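Local coordinates for protein trans-4-hydroxy-L-proline dehydratase (Clostridioides difficile 70-100-2010, PDB 6VXC) that uses a glycyl radical to dehydrate trans-4-hydroxy-L-proline to (S)-1-pyrroline-5-carboxylate in the anaerobic breakdown of hydroxyproline, at residues 392-403 and 421-432. Residues are numbered along the deposited sequence; the frame is centred on the assembly and turned at random.
Sequences LIQPSSNVQISK and WGQPAFYNTEAI
Glu-430, in the first turn of helix 429-438, grips the chain just beyond strand 396-401 with both carboxylate oxygens: OE2 accepts from Ser-402 OG at 2.8 Å and OE1 from Lys-403 N at 2.9 Å, each on its syn side. A bend at chi2 (72°) brings the carboxylate back over these donors. One residue earlier, Thr-429 OG1 donates to Gln-400 OE1 (2.8 Å) in the carbonyl plane, on a lone pair, while Thr-429 N binds Ile-401 O from above the carbonyl plane.

Upstream of this helix start the two strands pair in parallel, Val-399 and Ile-401 exchanging backbone bonds with Ala-425, Tyr-427 and Thr-429; the Ile-401 N to Tyr-427 O bond measures 2.8 Å. Where the pairing begins, a side chain stands in for backbone: Asn-398 OD1 takes the N-H of Ala-425 at 2.8 Å. Farther back, the Gln-423 side chain, extended beyond CG, brings its amide to 392-403, its NE2 donating to Pro-395 O (3.1 Å) and its OE1 accepting a weak bond from Ser-397 N; a water also links NE2 to Ile-393 O.

Packing follows the two faces of the sheet. On one, Val-399 CG2 lies 3.5 Å from Phe-426 CD2, and Ile-401 CG1 meets the edge of that ring. On the other, Asn-398 CB abuts the Tyr-427 ring edge at CE2 (3.5 Å), amide and ring planes 88° apart. Tyr-427 OH bonds Cys-454 O, tying this pairing to the residue that, by similarity, carries the thiyl radical.

The two strands belong to a beta-alpha-beta unit, joined through helix 407-418. Strand 362-366 flanks 396-401, antiparallel strand 755-759 borders 426-428, and helix 378-390 covers Val-399 and Ser-397.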
loop_
_atom_site.group_PDB
_atom_site.type_symbol
_atom_site.label_atom_id
_atom_site.label_comp_id
_atom_site.label_asym_id
_atom_site.label_seq_id
_atom_site.Cartn_x
_atom_site.Cartn_y
_atom_site.Cartn_z
ATOM N N LEU A 392 -2.287 -6.741 16.051
ATOM C CA LEU A 392 -2.529 -5.371 15.599
ATOM C C LEU A 392 -2.547 -5.316 14.076
ATOM O O LEU A 392 -1.739 -5.974 13.413
ATOM C CB LEU A 392 -1.457 -4.418 16.133
ATOM C CG LEU A 392 -1.360 -4.281 17.663
ATOM C CD1 LEU A 392 -0.117 -3.481 18.047
ATOM C CD2 LEU A 392 -2.638 -3.683 18.287
ATOM N N ILE A 393 -3.477 -4.536 13.516
ATOM C CA ILE A 393 -3.589 -4.483 12.057
ATOM C C ILE A 393 -2.540 -3.593 11.410
ATOM O O ILE A 393 -2.372 -3.646 10.186
ATOM C CB ILE A 393 -5.001 -4.050 11.604
ATOM C CG1 ILE A 393 -5.381 -2.676 12.154
ATOM C CG2 ILE A 393 -6.031 -5.104 11.968
ATOM C CD1 ILE A 393 -6.769 -2.225 11.697
ATOM N N GLN A 394 -1.819 -2.807 12.196
ATOM C CA GLN A 394 -0.588 -2.159 11.750
ATOM C C GLN A 394 0.517 -2.582 12.707
ATOM O O GLN A 394 0.279 -2.640 13.900
ATOM C CB GLN A 394 -0.706 -0.640 11.763
ATOM C CG GLN A 394 -1.762 -0.042 10.857
ATOM C CD GLN A 394 -1.400 1.394 10.473
ATOM O OE1 GLN A 394 -0.682 1.612 9.498
ATOM N NE2 GLN A 394 -1.896 2.366 11.227
ATOM N N PRO A 395 1.710 -2.901 12.196
ATOM C CA PRO A 395 2.081 -2.968 10.789
ATOM C C PRO A 395 1.437 -4.176 10.112
ATOM O O PRO A 395 0.797 -5.012 10.762
ATOM C CB PRO A 395 3.596 -3.137 10.837
ATOM C CG PRO A 395 3.815 -3.922 12.109
ATOM C CD PRO A 395 2.795 -3.382 13.071
ATOM N N SER A 396 1.623 -4.257 8.804
ATOM C CA SER A 396 1.163 -5.387 8.011
ATOM C C SER A 396 2.311 -6.392 7.985
ATOM O O SER A 396 3.250 -6.267 7.190
ATOM C CB SER A 396 0.747 -4.898 6.622
ATOM O OG SER A 396 0.275 -5.936 5.800
ATOM N N SER A 397 2.247 -7.388 8.886
ATOM C CA SER A 397 3.359 -8.304 9.144
ATOM C C SER A 397 3.169 -9.581 8.326
ATOM O O SER A 397 2.271 -10.384 8.606
ATOM C CB SER A 397 3.463 -8.620 10.637
ATOM O OG SER A 397 4.524 -9.536 10.878
ATOM N N ASN A 398 4.025 -9.774 7.332
ATOM C CA ASN A 398 3.870 -10.846 6.355
ATOM C C ASN A 398 5.152 -11.658 6.261
ATOM O O ASN A 398 6.194 -11.277 6.802
ATOM C CB ASN A 398 3.498 -10.268 4.985
ATOM C CG ASN A 398 2.252 -9.456 5.054
ATOM O OD1 ASN A 398 1.215 -9.957 5.455
ATOM N ND2 ASN A 398 2.352 -8.192 4.750
ATOM N N VAL A 399 5.090 -12.755 5.503
ATOM C CA VAL A 399 6.221 -13.656 5.352
ATOM C C VAL A 399 6.545 -13.850 3.875
ATOM O O VAL A 399 5.653 -13.853 3.021
ATOM C CB VAL A 399 5.952 -15.011 6.052
ATOM C CG1 VAL A 399 5.711 -14.769 7.542
ATOM C CG2 VAL A 399 4.798 -15.777 5.410
ATOM N N GLN A 400 7.840 -13.931 3.584
ATOM C CA GLN A 400 8.356 -14.400 2.309
ATOM C C GLN A 400 8.716 -15.873 2.448
ATOM O O GLN A 400 9.517 -16.247 3.311
ATOM C CB GLN A 400 9.579 -13.597 1.866
ATOM C CG GLN A 400 9.285 -12.395 0.984
ATOM C CD GLN A 400 10.536 -11.872 0.288
ATOM O OE1 GLN A 400 11.277 -12.635 -0.333
ATOM N NE2 GLN A 400 10.800 -10.573 0.425
ATOM N N ILE A 401 8.146 -16.691 1.584
ATOM C CA ILE A 401 8.369 -18.121 1.576
ATOM C C ILE A 401 9.185 -18.436 0.337
ATOM O O ILE A 401 8.767 -18.121 -0.778
ATOM C CB ILE A 401 7.040 -18.892 1.588
ATOM C CG1 ILE A 401 6.197 -18.515 2.817
ATOM C CG2 ILE A 401 7.291 -20.385 1.471
ATOM C CD1 ILE A 401 6.890 -18.683 4.170
ATOM N N SER A 402 10.348 -19.041 0.544
ATOM C CA SER A 402 11.252 -19.515 -0.491
ATOM C C SER A 402 11.240 -21.037 -0.516
ATOM O O SER A 402 10.916 -21.689 0.477
ATOM C CB SER A 402 12.683 -19.000 -0.226
ATOM O OG SER A 402 13.665 -19.681 -0.990
ATOM N N LYS A 403 11.637 -21.600 -1.661
ATOM C CA LYS A 403 11.945 -23.026 -1.707
ATOM C C LYS A 403 13.022 -23.401 -0.690
ATOM O O LYS A 403 13.144 -24.577 -0.339
ATOM C CB LYS A 403 12.391 -23.418 -3.113
ATOM C CG LYS A 403 13.681 -22.749 -3.520
ATOM C CD LYS A 403 14.096 -23.085 -4.941
ATOM C CE LYS A 403 15.460 -22.465 -5.260
ATOM N NZ LYS A 403 15.958 -22.834 -6.616
ATOM N N TRP A 421 -7.413 -13.722 11.594
ATOM C CA TRP A 421 -7.394 -12.269 11.471
ATOM C C TRP A 421 -6.582 -11.788 10.272
ATOM O O TRP A 421 -6.210 -10.618 10.211
ATOM C CB TRP A 421 -6.920 -11.591 12.762
ATOM C CG TRP A 421 -5.565 -11.933 13.262
ATOM C CD1 TRP A 421 -5.208 -13.068 13.920
ATOM C CD2 TRP A 421 -4.388 -11.106 13.218
ATOM N NE1 TRP A 421 -3.880 -13.018 14.267
ATOM C CE2 TRP A 421 -3.351 -11.826 13.845
ATOM C CE3 TRP A 421 -4.112 -9.835 12.699
ATOM C CZ2 TRP A 421 -2.054 -11.318 13.975
ATOM C CZ3 TRP A 421 -2.820 -9.328 12.825
ATOM C CH2 TRP A 421 -1.814 -10.067 13.466
ATOM N N GLY A 422 -6.300 -12.659 9.334
ATOM C CA GLY A 422 -5.763 -12.288 8.037
ATOM C C GLY A 422 -4.256 -12.328 7.889
ATOM O O GLY A 422 -3.750 -12.859 6.908
ATOM N N GLN A 423 -3.528 -11.769 8.859
ATOM C CA GLN A 423 -2.061 -11.772 8.826
ATOM C C GLN A 423 -1.555 -13.147 9.262
ATOM O O GLN A 423 -2.216 -13.821 10.033
ATOM C CB GLN A 423 -1.471 -10.686 9.754
ATOM C CG GLN A 423 -1.869 -9.266 9.394
ATOM C CD GLN A 423 -1.094 -8.218 10.190
ATOM O OE1 GLN A 423 -0.076 -8.520 10.817
ATOM N NE2 GLN A 423 -1.567 -6.968 10.141
ATOM N N PRO A 424 -0.415 -13.594 8.717
ATOM C CA PRO A 424 0.366 -12.971 7.644
ATOM C C PRO A 424 -0.129 -13.393 6.265
ATOM O O PRO A 424 -0.682 -14.489 6.128
ATOM C CB PRO A 424 1.774 -13.529 7.872
ATOM C CG PRO A 424 1.481 -14.959 8.367
ATOM C CD PRO A 424 0.239 -14.811 9.242
ATOM N N ALA A 425 0.080 -12.541 5.264
ATOM C CA ALA A 425 0.010 -12.990 3.890
ATOM C C ALA A 425 1.321 -13.690 3.534
ATOM O O ALA A 425 2.346 -13.507 4.195
ATOM C CB ALA A 425 -0.236 -11.818 2.941
ATOM N N PHE A 426 1.286 -14.461 2.456
ATOM C CA PHE A 426 2.424 -15.243 1.993
ATOM C C PHE A 426 2.863 -14.743 0.622
ATOM O O PHE A 426 2.033 -14.608 -0.278
ATOM C CB PHE A 426 2.063 -16.740 1.926
ATOM C CG PHE A 426 1.563 -17.313 3.242
ATOM C CD1 PHE A 426 0.233 -17.184 3.612
ATOM C CD2 PHE A 426 2.423 -17.986 4.090
ATOM C CE1 PHE A 426 -0.231 -17.709 4.819
ATOM C CE2 PHE A 426 1.970 -18.510 5.287
ATOM C CZ PHE A 426 0.641 -18.368 5.661
ATOM N N TYR A 427 4.165 -14.502 0.456
ATOM C CA TYR A 427 4.750 -14.050 -0.801
ATOM C C TYR A 427 5.826 -15.025 -1.257
ATOM O O TYR A 427 6.594 -15.535 -0.438
ATOM C CB TYR A 427 5.378 -12.645 -0.680
ATOM C CG TYR A 427 4.432 -11.573 -0.202
ATOM C CD1 TYR A 427 3.479 -11.037 -1.062
ATOM C CD2 TYR A 427 4.509 -11.084 1.095
ATOM C CE1 TYR A 427 2.594 -10.066 -0.633
ATOM C CE2 TYR A 427 3.639 -10.111 1.539
ATOM C CZ TYR A 427 2.680 -9.602 0.667
ATOM O OH TYR A 427 1.825 -8.630 1.110
ATOM N N ASN A 428 5.899 -15.243 -2.571
ATOM C CA ASN A 428 6.809 -16.211 -3.187
ATOM C C ASN A 428 8.150 -15.538 -3.475
ATOM O O ASN A 428 8.269 -14.742 -4.413
ATOM C CB ASN A 428 6.187 -16.779 -4.459
ATOM C CG ASN A 428 7.063 -17.821 -5.138
ATOM O OD1 ASN A 428 8.218 -18.008 -4.773
ATOM N ND2 ASN A 428 6.492 -18.533 -6.109
ATOM N N THR A 429 9.163 -15.872 -2.675
ATOM C CA THR A 429 10.482 -15.259 -2.834
ATOM C C THR A 429 11.037 -15.466 -4.237
ATOM O O THR A 429 11.612 -14.539 -4.827
ATOM C CB THR A 429 11.455 -15.813 -1.791
ATOM O OG1 THR A 429 11.035 -15.424 -0.480
ATOM C CG2 THR A 429 12.879 -15.339 -2.069
ATOM N N GLU A 430 10.891 -16.669 -4.789
ATOM C CA GLU A 430 11.440 -16.906 -6.122
ATOM C C GLU A 430 10.709 -16.089 -7.178
ATOM O O GLU A 430 11.333 -15.643 -8.140
ATOM C CB GLU A 430 11.422 -18.394 -6.484
ATOM C CG GLU A 430 12.648 -19.123 -5.917
ATOM C CD GLU A 430 12.556 -19.283 -4.409
ATOM O OE1 GLU A 430 11.574 -19.898 -3.974
ATOM O OE2 GLU A 430 13.428 -18.763 -3.669
ATOM N N ALA A 431 9.400 -15.878 -7.017
ATOM C CA ALA A 431 8.686 -15.023 -7.957
ATOM C C ALA A 431 9.149 -13.578 -7.842
ATOM O O ALA A 431 9.426 -12.919 -8.848
ATOM C CB ALA A 431 7.176 -15.136 -7.731
ATOM N N ILE A 432 9.269 -13.079 -6.613
ATOM C CA ILE A 432 9.742 -11.711 -6.385
ATOM C C ILE A 432 11.077 -11.475 -7.079
ATOM O O ILE A 432 11.262 -10.481 -7.795
ATOM C CB ILE A 432 9.845 -11.430 -4.876
ATOM C CG1 ILE A 432 8.444 -11.320 -4.256
ATOM C CG2 ILE A 432 10.686 -10.198 -4.639
ATOM C CD1 ILE A 432 8.445 -11.452 -2.743
HETATM O O HOH W 1 -3.403 -5.407 8.332
HETATM O O HOH W 2 1.011 -7.290 12.757
HETATM O O HOH W 3 8.306 -20.411 -2.481
#